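Local atomic coordinates of probable branched-chain-amino-acid aminotransferase (Thermotoga maritima MSB8, PDB entry 3CSW), a protein that probably catalyses the pyridoxal-phosphate-dependent transfer of the amino group of leucine, isoleucine or valine to 2-oxoglutarate, giving branched-chain 2-oxo acids and glutamate. Residues 16-21 with 106-111; 94-99 with 111-116; 128-133 with 165-170; 215-220 with 265-270. All blocks are in the same frame, centred on the assembly; numbering follows the deposited sequence.

Interactions 1 and 2 lie in one antiparallel sheet and share Phe111: strand 109-115 pairs with strand 14-17 in the first and with strand 96-102 in the second. Their centres are 15 Å apart, and they touch where Phe21 CE1 meets Phe113 CE1 at 3.9 Å. Of interactions 1 and 2, the second lies nearer the cofactor, the Arg97 side chain being about 9 Å from bound pyridoxal-5'-phosphate. Interaction 3, on the opposite side of the chain's centre from both, belongs to a second, mixed sheet; its nearest atoms are about 15 Å from those of interaction 2. Interaction 4 is peripheral, with Leu267 about 14 Å from the cofactor by its side chain. Interactions 1, 2 and 3 all touch the second subunit.

Interaction 1: residues 16-21 with 106-111; sequences WWRGKF and SGEVLF
Trp16 and Phe111 form an antiparallel hydrogen-bonded pair in the sheet that also contains the hairpin 14-17/20-23, whose type I' turn runs from Trp17 to Lys20. Two backbone bonds close the pair: Trp16 N to Phe111 O at 3.0 Å and Phe111 N to Trp16 O at 3.1 Å, the latter nearly straight at 169°. Their side chains run side by side on the same sheet face, and Trp16 CE3 comes to 3.7 Å from Phe111 CD1. The six-membered ring of Trp16 and the Phe111 ring meet obliquely, their planes at 89°. Both residues pack against Val84 of helix 78-89.

Trp17 uses the other face. With CG anti to the backbone N (chi1 -180°), its indole crosses Leu110, CE3 lying 3.7 Å from Leu110 CB. Val109 O lies at the edge of the indole, near its plane, 3.4 Å from Trp17 CE3.

Glu108 comes next, its CB 3.9 Å from Trp17 CZ3. Its carboxylate does not reach the Arg18 guanidinium directly; a water accepts from Arg18 NH1 at 3.2 Å and donates a weak bond to Glu108 OE2.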
# COMPACT_ATOMS: atom_id res chain seq x y z
N TRP A 16 -4.28 -32.17 -28.12
CA TRP A 16 -5.37 -31.91 -29.04
C TRP A 16 -5.18 -30.47 -29.49
O TRP A 16 -5.12 -29.54 -28.68
CB TRP A 16 -6.72 -32.10 -28.37
CG TRP A 16 -7.86 -32.08 -29.33
CD1 TRP A 16 -8.43 -33.15 -29.96
CD2 TRP A 16 -8.56 -30.93 -29.78
NE1 TRP A 16 -9.47 -32.73 -30.77
CE2 TRP A 16 -9.57 -31.37 -30.67
CE3 TRP A 16 -8.46 -29.56 -29.50
CZ2 TRP A 16 -10.45 -30.49 -31.28
CZ3 TRP A 16 -9.35 -28.69 -30.13
CH2 TRP A 16 -10.32 -29.16 -31.00
N TRP A 17 -5.06 -30.29 -30.80
CA TRP A 17 -4.72 -29.00 -31.38
C TRP A 17 -5.30 -28.94 -32.78
O TRP A 17 -5.13 -29.86 -33.58
CB TRP A 17 -3.19 -28.87 -31.40
CG TRP A 17 -2.63 -27.59 -31.96
CD1 TRP A 17 -1.70 -27.47 -32.96
CD2 TRP A 17 -2.95 -26.25 -31.56
NE1 TRP A 17 -1.42 -26.15 -33.20
CE2 TRP A 17 -2.17 -25.38 -32.35
CE3 TRP A 17 -3.81 -25.70 -30.60
CZ2 TRP A 17 -2.24 -23.99 -32.21
CZ3 TRP A 17 -3.88 -24.32 -30.47
CH2 TRP A 17 -3.09 -23.48 -31.27
N ARG A 18 -6.03 -27.86 -33.06
CA ARG A 18 -6.64 -27.63 -34.37
C ARG A 18 -7.40 -28.86 -34.87
O ARG A 18 -7.12 -29.39 -35.96
CB ARG A 18 -5.57 -27.16 -35.37
CG ARG A 18 -4.70 -26.00 -34.85
CD ARG A 18 -4.05 -25.13 -35.95
NE ARG A 18 -3.20 -25.88 -36.88
CZ ARG A 18 -2.21 -25.36 -37.62
NH1 ARG A 18 -1.90 -24.06 -37.55
NH2 ARG A 18 -1.52 -26.15 -38.43
N GLY A 19 -8.33 -29.33 -34.06
CA GLY A 19 -9.25 -30.39 -34.45
C GLY A 19 -8.77 -31.84 -34.46
O GLY A 19 -9.55 -32.72 -34.81
N LYS A 20 -7.52 -32.10 -34.08
CA LYS A 20 -6.99 -33.48 -34.15
C LYS A 20 -6.09 -33.79 -32.97
O LYS A 20 -5.41 -32.90 -32.47
CB LYS A 20 -6.22 -33.70 -35.47
N PHE A 21 -6.10 -35.03 -32.51
CA PHE A 21 -5.15 -35.46 -31.47
C PHE A 21 -3.80 -35.64 -32.14
O PHE A 21 -3.74 -35.92 -33.33
CB PHE A 21 -5.59 -36.75 -30.78
CG PHE A 21 -6.71 -36.55 -29.80
CD1 PHE A 21 -6.44 -36.01 -28.54
CD2 PHE A 21 -8.02 -36.89 -30.12
CE1 PHE A 21 -7.46 -35.80 -27.61
CE2 PHE A 21 -9.05 -36.69 -29.20
CZ PHE A 21 -8.76 -36.14 -27.94
N SER A 106 -7.35 -15.16 -31.17
CA SER A 106 -7.77 -16.32 -31.97
C SER A 106 -8.86 -17.17 -31.31
O SER A 106 -9.74 -17.67 -32.01
CB SER A 106 -6.57 -17.20 -32.35
OG SER A 106 -5.90 -17.71 -31.20
N GLY A 107 -8.82 -17.35 -29.99
CA GLY A 107 -9.76 -18.25 -29.30
C GLY A 107 -9.43 -19.74 -29.44
O GLY A 107 -10.17 -20.59 -28.94
N GLU A 108 -8.31 -20.04 -30.11
CA GLU A 108 -7.77 -21.40 -30.27
C GLU A 108 -7.57 -22.07 -28.93
O GLU A 108 -7.07 -21.44 -28.01
CB GLU A 108 -6.39 -21.32 -30.93
CG GLU A 108 -6.35 -20.83 -32.39
CD GLU A 108 -6.17 -21.95 -33.39
OE1 GLU A 108 -6.71 -23.06 -33.16
OE2 GLU A 108 -5.48 -21.74 -34.41
N VAL A 109 -7.91 -23.36 -28.83
CA VAL A 109 -7.73 -24.13 -27.58
C VAL A 109 -6.70 -25.25 -27.78
O VAL A 109 -6.67 -25.91 -28.82
CB VAL A 109 -9.07 -24.71 -27.07
CG1 VAL A 109 -8.88 -25.49 -25.76
CG2 VAL A 109 -10.09 -23.59 -26.85
N LEU A 110 -5.83 -25.44 -26.78
CA LEU A 110 -4.84 -26.52 -26.81
C LEU A 110 -4.97 -27.34 -25.54
O LEU A 110 -4.93 -26.78 -24.44
CB LEU A 110 -3.42 -25.97 -26.89
CG LEU A 110 -2.22 -26.91 -26.68
CD1 LEU A 110 -2.10 -27.87 -27.83
CD2 LEU A 110 -0.95 -26.09 -26.52
N PHE A 111 -5.13 -28.66 -25.69
CA PHE A 111 -5.19 -29.57 -24.54
C PHE A 111 -3.89 -30.35 -24.53
O PHE A 111 -3.41 -30.75 -25.59
CB PHE A 111 -6.33 -30.56 -24.67
CG PHE A 111 -7.72 -29.95 -24.70
CD1 PHE A 111 -8.20 -29.32 -25.84
CD2 PHE A 111 -8.58 -30.11 -23.62
CE1 PHE A 111 -9.51 -28.82 -25.90
CE2 PHE A 111 -9.89 -29.62 -23.67
CZ PHE A 111 -10.35 -28.96 -24.80
O HOH W 1 -2.17 -21.75 -35.35

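Interaction 2: residues 94-99 with 111-116; sequences QEVRIK and FVFSPL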
# COMPACT_ATOMS: atom_id res chain seq x y z
N GLN A 94 -4.14 -45.26 -17.13
CA GLN A 94 -3.53 -44.56 -16.02
C GLN A 94 -4.22 -43.20 -15.87
O GLN A 94 -4.77 -42.69 -16.84
CB GLN A 94 -2.07 -44.35 -16.40
CG GLN A 94 -1.19 -43.73 -15.38
CD GLN A 94 0.24 -43.63 -15.87
OE1 GLN A 94 0.55 -44.04 -17.01
NE2 GLN A 94 1.13 -43.09 -15.03
N GLU A 95 -4.18 -42.62 -14.68
CA GLU A 95 -4.71 -41.26 -14.49
C GLU A 95 -3.86 -40.23 -15.26
O GLU A 95 -2.63 -40.40 -15.37
CB GLU A 95 -4.76 -40.87 -13.01
CG GLU A 95 -5.51 -41.84 -12.07
CD GLU A 95 -7.01 -41.96 -12.32
OE1 GLU A 95 -7.49 -41.46 -13.36
OE2 GLU A 95 -7.70 -42.57 -11.49
N VAL A 96 -4.52 -39.20 -15.79
CA VAL A 96 -3.84 -38.13 -16.50
C VAL A 96 -3.97 -36.75 -15.82
O VAL A 96 -4.95 -36.47 -15.13
CB VAL A 96 -4.29 -38.03 -18.01
CG1 VAL A 96 -3.99 -39.31 -18.73
CG2 VAL A 96 -5.76 -37.72 -18.14
N ARG A 97 -2.94 -35.93 -16.01
CA ARG A 97 -2.98 -34.50 -15.76
C ARG A 97 -3.35 -33.89 -17.10
O ARG A 97 -2.87 -34.35 -18.12
CB ARG A 97 -1.62 -33.97 -15.32
CG ARG A 97 -1.53 -32.44 -15.22
CD ARG A 97 -0.10 -31.94 -14.93
NE ARG A 97 0.33 -32.20 -13.55
CZ ARG A 97 0.94 -33.31 -13.11
NH1 ARG A 97 1.23 -34.33 -13.94
NH2 ARG A 97 1.28 -33.40 -11.82
N ILE A 98 -4.20 -32.87 -17.10
CA ILE A 98 -4.64 -32.23 -18.34
C ILE A 98 -4.50 -30.71 -18.18
O ILE A 98 -5.03 -30.16 -17.23
CB ILE A 98 -6.13 -32.55 -18.66
CG1 ILE A 98 -6.43 -34.06 -18.59
CG2 ILE A 98 -6.49 -31.99 -20.03
CD1 ILE A 98 -7.91 -34.41 -18.50
N LYS A 99 -3.80 -30.06 -19.11
CA LYS A 99 -3.67 -28.60 -19.14
C LYS A 99 -4.45 -28.12 -20.35
O LYS A 99 -4.34 -28.71 -21.41
CB LYS A 99 -2.22 -28.15 -19.30
CG LYS A 99 -1.27 -28.62 -18.21
CD LYS A 99 0.20 -28.48 -18.64
CE LYS A 99 1.08 -29.65 -18.11
NZ LYS A 99 2.31 -29.88 -18.94
N PHE A 111 -5.13 -28.66 -25.69
CA PHE A 111 -5.19 -29.57 -24.54
C PHE A 111 -3.89 -30.35 -24.53
O PHE A 111 -3.41 -30.75 -25.59
CB PHE A 111 -6.33 -30.56 -24.67
CG PHE A 111 -7.72 -29.95 -24.70
CD1 PHE A 111 -8.20 -29.32 -25.84
CD2 PHE A 111 -8.58 -30.11 -23.62
CE1 PHE A 111 -9.51 -28.82 -25.90
CE2 PHE A 111 -9.89 -29.62 -23.67
CZ PHE A 111 -10.35 -28.96 -24.80
N VAL A 112 -3.31 -30.55 -23.34
CA VAL A 112 -2.10 -31.35 -23.20
C VAL A 112 -2.41 -32.44 -22.17
O VAL A 112 -2.80 -32.14 -21.05
CB VAL A 112 -0.86 -30.51 -22.74
CG1 VAL A 112 0.40 -31.35 -22.77
CG2 VAL A 112 -0.68 -29.28 -23.60
N PHE A 113 -2.27 -33.71 -22.58
CA PHE A 113 -2.52 -34.85 -21.70
C PHE A 113 -1.22 -35.56 -21.37
O PHE A 113 -0.47 -35.89 -22.28
CB PHE A 113 -3.45 -35.85 -22.37
CG PHE A 113 -4.82 -35.31 -22.72
CD1 PHE A 113 -5.02 -34.62 -23.91
CD2 PHE A 113 -5.91 -35.55 -21.89
CE1 PHE A 113 -6.27 -34.16 -24.25
CE2 PHE A 113 -7.17 -35.08 -22.23
CZ PHE A 113 -7.35 -34.38 -23.41
N SER A 114 -0.94 -35.80 -20.09
CA SER A 114 0.25 -36.54 -19.68
C SER A 114 -0.03 -37.38 -18.44
O SER A 114 -0.92 -37.08 -17.67
CB SER A 114 1.43 -35.60 -19.42
OG SER A 114 1.19 -34.72 -18.34
N PRO A 115 0.73 -38.46 -18.25
CA PRO A 115 0.41 -39.32 -17.11
C PRO A 115 0.54 -38.58 -15.80
O PRO A 115 1.48 -37.82 -15.63
CB PRO A 115 1.47 -40.43 -17.21
CG PRO A 115 1.87 -40.44 -18.65
CD PRO A 115 1.86 -38.98 -19.03
N LEU A 116 -0.43 -38.78 -14.90
CA LEU A 116 -0.40 -38.17 -13.58
C LEU A 116 0.43 -39.09 -12.70
O LEU A 116 0.00 -40.21 -12.37
CB LEU A 116 -1.81 -38.02 -13.00
CG LEU A 116 -1.92 -37.35 -11.62
CD1 LEU A 116 -1.74 -35.86 -11.75
CD2 LEU A 116 -3.26 -37.65 -10.97
O HOH W 2 -0.70 -32.44 -18.91
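Gln94 brings its terminal amide against the ring of Pro115, NE2 lying 3.5 Å from Pro115 CB. An extended chain, with CG anti to the backbone N (chi1 -176°), carries the amide there. The next residue, Glu95, contributes its carbonyl: Leu116 N donates to Glu95 O at 2.8 Å and 173°, although the donor is tilted from the carbonyl plane. The Glu95 carboxylate turns elsewhere, to Thr48 OG1 and the backbone N atoms of Ser50 and Arg51.

Val96 and Pro115 are a non-hydrogen-bonded antiparallel pair with diverging side chains; Val96 CG2 approaches the edge of the Phe113 ring. Arg97 and Ser114 form a hydrogen-bonded pair, with Arg97 N to Ser114 O at 2.9 Å and Ser114 N returning to Arg97 O. The Arg97 chain bends at chi3, and Leu116 CD1 sits over one guanidinium face. A water bridges the strands, donating to Arg97 O and Val112 O; it also bonds Ser114 OG at 3.0 Å.

Ile98 lies alongside Phe113 on the opposite sheet face. Its CG2 makes a CH-pi contact 4.2 Å from the ring centroid and 24° off the normal, while CG1 meets Phe113 CD2 at 3.7 Å. Lys99 and Val112 complete the register with two backbone bonds, and Lys99 NZ forms a salt bridge to Glu35 of the second subunit.

This beta hairpin, 96-102/109-115, is bordered by strand 42-49 beside Val96 and Ile98 and strand 14-17 beside Phe111 and Phe113, with helix 78-89 against Val96, Ile98 and Phe111.

Interaction 3: residues 128-133 with 165-170; sequences KISNVR and VILLGL
Lys128 and Ile129 pair in parallel with Val165 and Ile166, joining the two strands of a beta-alpha-beta unit whose helix is 150-156. Ile166 N donates to Lys128 O at 2.8 Å, and Ser130 N to Ile166 O at the same length; this second donor stands above the carbonyl plane. On the sheet face of Ile129, its CD1 approaches Ile166 CB and its CG2 meets Leu168 CD1 at 4.0 Å.

Ser130 directs OG anti to the backbone N, placing it to accept from Val132 N at 3.0 Å in an ST turn; OG is also hydrogen-bonded to Glu158 OE1, its strongest polar partner. A water bridges the two segments beyond the paired residues, donating to Ser130 O and Val132 O and accepting from Leu168 N.

Arg133 can be followed outward. Its CB meets Leu168 O and, at 4.0 Å, Leu170 CD2. CG stays near Leu168 O (4.0 Å); the bend at chi2 (-63°) then turns CD back to 3.3 Å from that oxygen, where it also touches Leu168 CB. NE and CZ pass Gly169 O at longer range before NH1 binds it. The guanidinium also meets the third subunit, as a cation-pi partner of its Trp225 and through a bond from NH1 to Asn171 O. Within the two segments the chain's polar grip is Arg133 NH1 to Gly169 O, 2.9 Å and 148°, with the oxygen tilted from the guanidinium plane.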
# COMPACT_ATOMS: atom_id res chain seq x y z
N LYS A 128 8.18 -22.78 1.92
CA LYS A 128 8.86 -21.58 2.41
C LYS A 128 8.08 -20.34 2.01
O LYS A 128 7.40 -20.34 0.99
CB LYS A 128 10.28 -21.51 1.84
CG LYS A 128 11.16 -22.58 2.37
CD LYS A 128 12.52 -22.57 1.74
CE LYS A 128 13.32 -23.76 2.23
NZ LYS A 128 14.75 -23.59 1.90
N ILE A 129 8.20 -19.28 2.82
CA ILE A 129 7.64 -17.95 2.46
C ILE A 129 8.36 -17.44 1.19
O ILE A 129 9.59 -17.42 1.13
CB ILE A 129 7.77 -16.90 3.64
CG1 ILE A 129 7.07 -17.38 4.92
CG2 ILE A 129 7.16 -15.54 3.25
CD1 ILE A 129 5.58 -17.75 4.74
N SER A 130 7.60 -17.06 0.18
CA SER A 130 8.13 -16.50 -1.06
C SER A 130 8.65 -15.05 -0.86
O SER A 130 8.14 -14.32 0.01
CB SER A 130 7.00 -16.47 -2.09
OG SER A 130 7.40 -15.95 -3.33
N ASN A 131 9.60 -14.65 -1.70
CA ASN A 131 10.06 -13.25 -1.81
C ASN A 131 9.23 -12.42 -2.75
O ASN A 131 9.55 -11.27 -2.96
CB ASN A 131 11.49 -13.14 -2.36
CG ASN A 131 12.51 -13.76 -1.48
OD1 ASN A 131 12.42 -13.72 -0.24
ND2 ASN A 131 13.52 -14.36 -2.12
N VAL A 132 8.20 -13.04 -3.34
CA VAL A 132 7.30 -12.40 -4.24
C VAL A 132 5.94 -12.25 -3.54
O VAL A 132 5.39 -13.24 -3.03
CB VAL A 132 7.15 -13.26 -5.52
CG1 VAL A 132 6.19 -12.60 -6.48
CG2 VAL A 132 8.52 -13.48 -6.17
N ARG A 133 5.43 -11.02 -3.48
CA ARG A 133 4.09 -10.75 -2.96
C ARG A 133 3.08 -10.90 -4.07
O ARG A 133 3.36 -10.58 -5.22
CB ARG A 133 3.96 -9.36 -2.34
CG ARG A 133 4.85 -9.07 -1.16
CD ARG A 133 4.56 -9.99 0.00
NE ARG A 133 5.49 -9.70 1.09
CZ ARG A 133 5.27 -8.92 2.14
NH1 ARG A 133 4.09 -8.32 2.35
NH2 ARG A 133 6.26 -8.73 3.02
N VAL A 165 6.14 -22.49 -2.60
CA VAL A 165 6.41 -21.27 -1.84
C VAL A 165 5.07 -20.56 -1.53
O VAL A 165 4.13 -20.63 -2.30
CB VAL A 165 7.39 -20.31 -2.57
CG1 VAL A 165 8.80 -20.94 -2.65
CG2 VAL A 165 6.87 -19.90 -3.97
N ILE A 166 4.99 -19.92 -0.36
CA ILE A 166 3.80 -19.21 0.09
C ILE A 166 3.90 -17.70 -0.22
O ILE A 166 4.77 -17.00 0.29
CB ILE A 166 3.58 -19.45 1.61
CG1 ILE A 166 3.65 -20.96 1.95
CG2 ILE A 166 2.29 -18.82 2.08
CD1 ILE A 166 2.81 -21.91 1.11
N LEU A 167 3.02 -17.24 -1.11
CA LEU A 167 2.89 -15.82 -1.43
C LEU A 167 1.99 -15.13 -0.41
O LEU A 167 0.86 -15.58 -0.16
CB LEU A 167 2.34 -15.58 -2.84
CG LEU A 167 3.18 -15.90 -4.08
CD1 LEU A 167 3.12 -17.38 -4.39
CD2 LEU A 167 2.79 -15.04 -5.30
N LEU A 168 2.54 -14.10 0.23
CA LEU A 168 1.81 -13.21 1.08
C LEU A 168 1.34 -12.05 0.22
O LEU A 168 1.94 -11.76 -0.83
CB LEU A 168 2.71 -12.65 2.20
CG LEU A 168 3.54 -13.64 3.01
CD1 LEU A 168 4.30 -12.91 4.08
CD2 LEU A 168 2.68 -14.73 3.57
N GLY A 169 0.27 -11.41 0.65
CA GLY A 169 -0.20 -10.20 -0.01
C GLY A 169 0.62 -9.03 0.45
O GLY A 169 1.46 -9.17 1.34
N LEU A 170 0.36 -7.84 -0.10
CA LEU A 170 1.16 -6.67 0.22
C LEU A 170 1.19 -6.33 1.69
O LEU A 170 2.12 -5.70 2.12
CB LEU A 170 0.72 -5.43 -0.55
CG LEU A 170 1.02 -5.29 -2.04
CD1 LEU A 170 0.60 -3.87 -2.50
CD2 LEU A 170 2.49 -5.61 -2.36
O HOH W 3 5.36 -13.42 -0.40

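Interaction 4: residues 215-220 with 265-270; sequences LEIPVE and ATLMEN
Thr266 O accepts two donors from Asn270, while the methyl group of Thr266 and the amide of Asn270 both meet Leu215. The backbone Asn270 N bonds it at 3.0 Å as part of the helix, and side-chain ND2 reaches it at 2.8 Å from the opposite face of the carbonyl plane. The side-chain bond is bent, 151° at the hydrogen, and holds the amide back against its own helix. ND2 consequently sits 4.2 Å from Leu215 CD1.

The closest approaches across the contact are between methyl groups. Leu215 CD1 is the common point: it meets Thr266 CG2 at 3.9 Å, the two side chains sliding past each other in opposite directions, and Leu267 CD2 at 4.1 Å. Thr266 OG1 bonds Pro262 O one turn earlier. From the same segment as Leu215, Ile217 adds its CD1, 3.9 Å from the same Leu267 CD2, so that one methyl of Leu267 receives both residues.

Leu215 and Ile217 flank Glu216, the positive-phi C-prime residue of the Schellman motif ending helix 203-214. The contact packs that helix end and the lead into strand 219-222 against helix 262-276, with Leu190 of strand 189-193 touching Ile217 and Leu267, and Leu211 of helix 203-214 touching Leu267 and Asn270.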
# COMPACT_ATOMS: atom_id res chain seq x y z
N LEU A 215 -17.92 -33.15 7.82
CA LEU A 215 -17.34 -33.83 8.98
C LEU A 215 -17.53 -33.05 10.30
O LEU A 215 -16.99 -33.45 11.32
CB LEU A 215 -15.87 -34.13 8.73
CG LEU A 215 -15.54 -35.06 7.56
CD1 LEU A 215 -14.03 -35.06 7.32
CD2 LEU A 215 -16.05 -36.48 7.82
N GLU A 216 -18.31 -31.98 10.28
CA GLU A 216 -18.55 -31.14 11.47
C GLU A 216 -17.26 -30.51 12.04
O GLU A 216 -17.17 -30.22 13.24
CB GLU A 216 -19.36 -31.92 12.52
CG GLU A 216 -20.77 -32.38 12.02
N ILE A 217 -16.28 -30.26 11.17
CA ILE A 217 -15.08 -29.50 11.52
C ILE A 217 -15.43 -28.01 11.30
O ILE A 217 -15.90 -27.65 10.23
CB ILE A 217 -13.88 -29.90 10.62
CG1 ILE A 217 -13.56 -31.40 10.81
CG2 ILE A 217 -12.64 -29.02 10.92
CD1 ILE A 217 -12.59 -31.99 9.77
N PRO A 218 -15.24 -27.16 12.32
CA PRO A 218 -15.47 -25.72 12.10
C PRO A 218 -14.50 -25.12 11.08
O PRO A 218 -13.30 -25.43 11.11
CB PRO A 218 -15.20 -25.10 13.48
CG PRO A 218 -15.09 -26.23 14.45
CD PRO A 218 -14.78 -27.46 13.68
N VAL A 219 -15.03 -24.28 10.18
CA VAL A 219 -14.27 -23.66 9.12
C VAL A 219 -14.43 -22.14 9.16
O VAL A 219 -15.54 -21.64 9.28
CB VAL A 219 -14.73 -24.14 7.72
CG1 VAL A 219 -13.84 -23.51 6.66
CG2 VAL A 219 -14.69 -25.64 7.63
N GLU A 220 -13.31 -21.42 9.08
CA GLU A 220 -13.27 -19.96 8.99
C GLU A 220 -12.51 -19.54 7.73
O GLU A 220 -11.33 -19.88 7.59
CB GLU A 220 -12.51 -19.36 10.19
CG GLU A 220 -13.08 -19.72 11.54
CD GLU A 220 -12.32 -19.13 12.73
OE1 GLU A 220 -11.46 -18.22 12.54
OE2 GLU A 220 -12.60 -19.59 13.87
N ALA A 265 -5.23 -35.38 8.53
CA ALA A 265 -5.32 -36.81 8.28
C ALA A 265 -6.76 -37.25 7.95
O ALA A 265 -6.95 -38.03 7.04
CB ALA A 265 -4.75 -37.61 9.49
N THR A 266 -7.75 -36.76 8.68
CA THR A 266 -9.14 -37.08 8.38
C THR A 266 -9.56 -36.53 7.03
O THR A 266 -10.25 -37.20 6.26
CB THR A 266 -10.11 -36.49 9.39
OG1 THR A 266 -9.58 -36.65 10.70
CG2 THR A 266 -11.45 -37.22 9.31
N LEU A 267 -9.16 -35.29 6.76
CA LEU A 267 -9.53 -34.64 5.50
C LEU A 267 -8.90 -35.39 4.33
O LEU A 267 -9.59 -35.63 3.32
CB LEU A 267 -9.17 -33.14 5.49
CG LEU A 267 -9.96 -32.27 6.47
CD1 LEU A 267 -9.31 -30.89 6.68
CD2 LEU A 267 -11.44 -32.11 6.06
N MSE A 268 -7.64 -35.79 4.44
CA MSE A 268 -7.00 -36.42 3.28
C MSE A 268 -7.45 -37.86 3.06
O MSE A 268 -7.51 -38.32 1.93
CB MSE A 268 -5.47 -36.23 3.24
CG MSE A 268 -4.64 -37.03 4.15
SE MSE A 268 -2.72 -36.60 3.97
CE MSE A 268 -2.42 -37.21 2.25
N GLU A 269 -7.84 -38.57 4.11
CA GLU A 269 -8.37 -39.91 3.91
C GLU A 269 -9.80 -39.87 3.34
O GLU A 269 -10.17 -40.71 2.53
CB GLU A 269 -8.23 -40.78 5.17
CG GLU A 269 -9.10 -40.39 6.36
CD GLU A 269 -8.69 -41.10 7.68
OE1 GLU A 269 -7.50 -41.49 7.82
OE2 GLU A 269 -9.56 -41.24 8.59
N ASN A 270 -10.57 -38.85 3.73
CA ASN A 270 -11.95 -38.70 3.26
C ASN A 270 -12.13 -37.93 1.96
O ASN A 270 -13.23 -37.92 1.40
CB ASN A 270 -12.78 -38.04 4.37
CG ASN A 270 -13.08 -39.01 5.52
OD1 ASN A 270 -13.88 -39.92 5.35
ND2 ASN A 270 -12.44 -38.84 6.67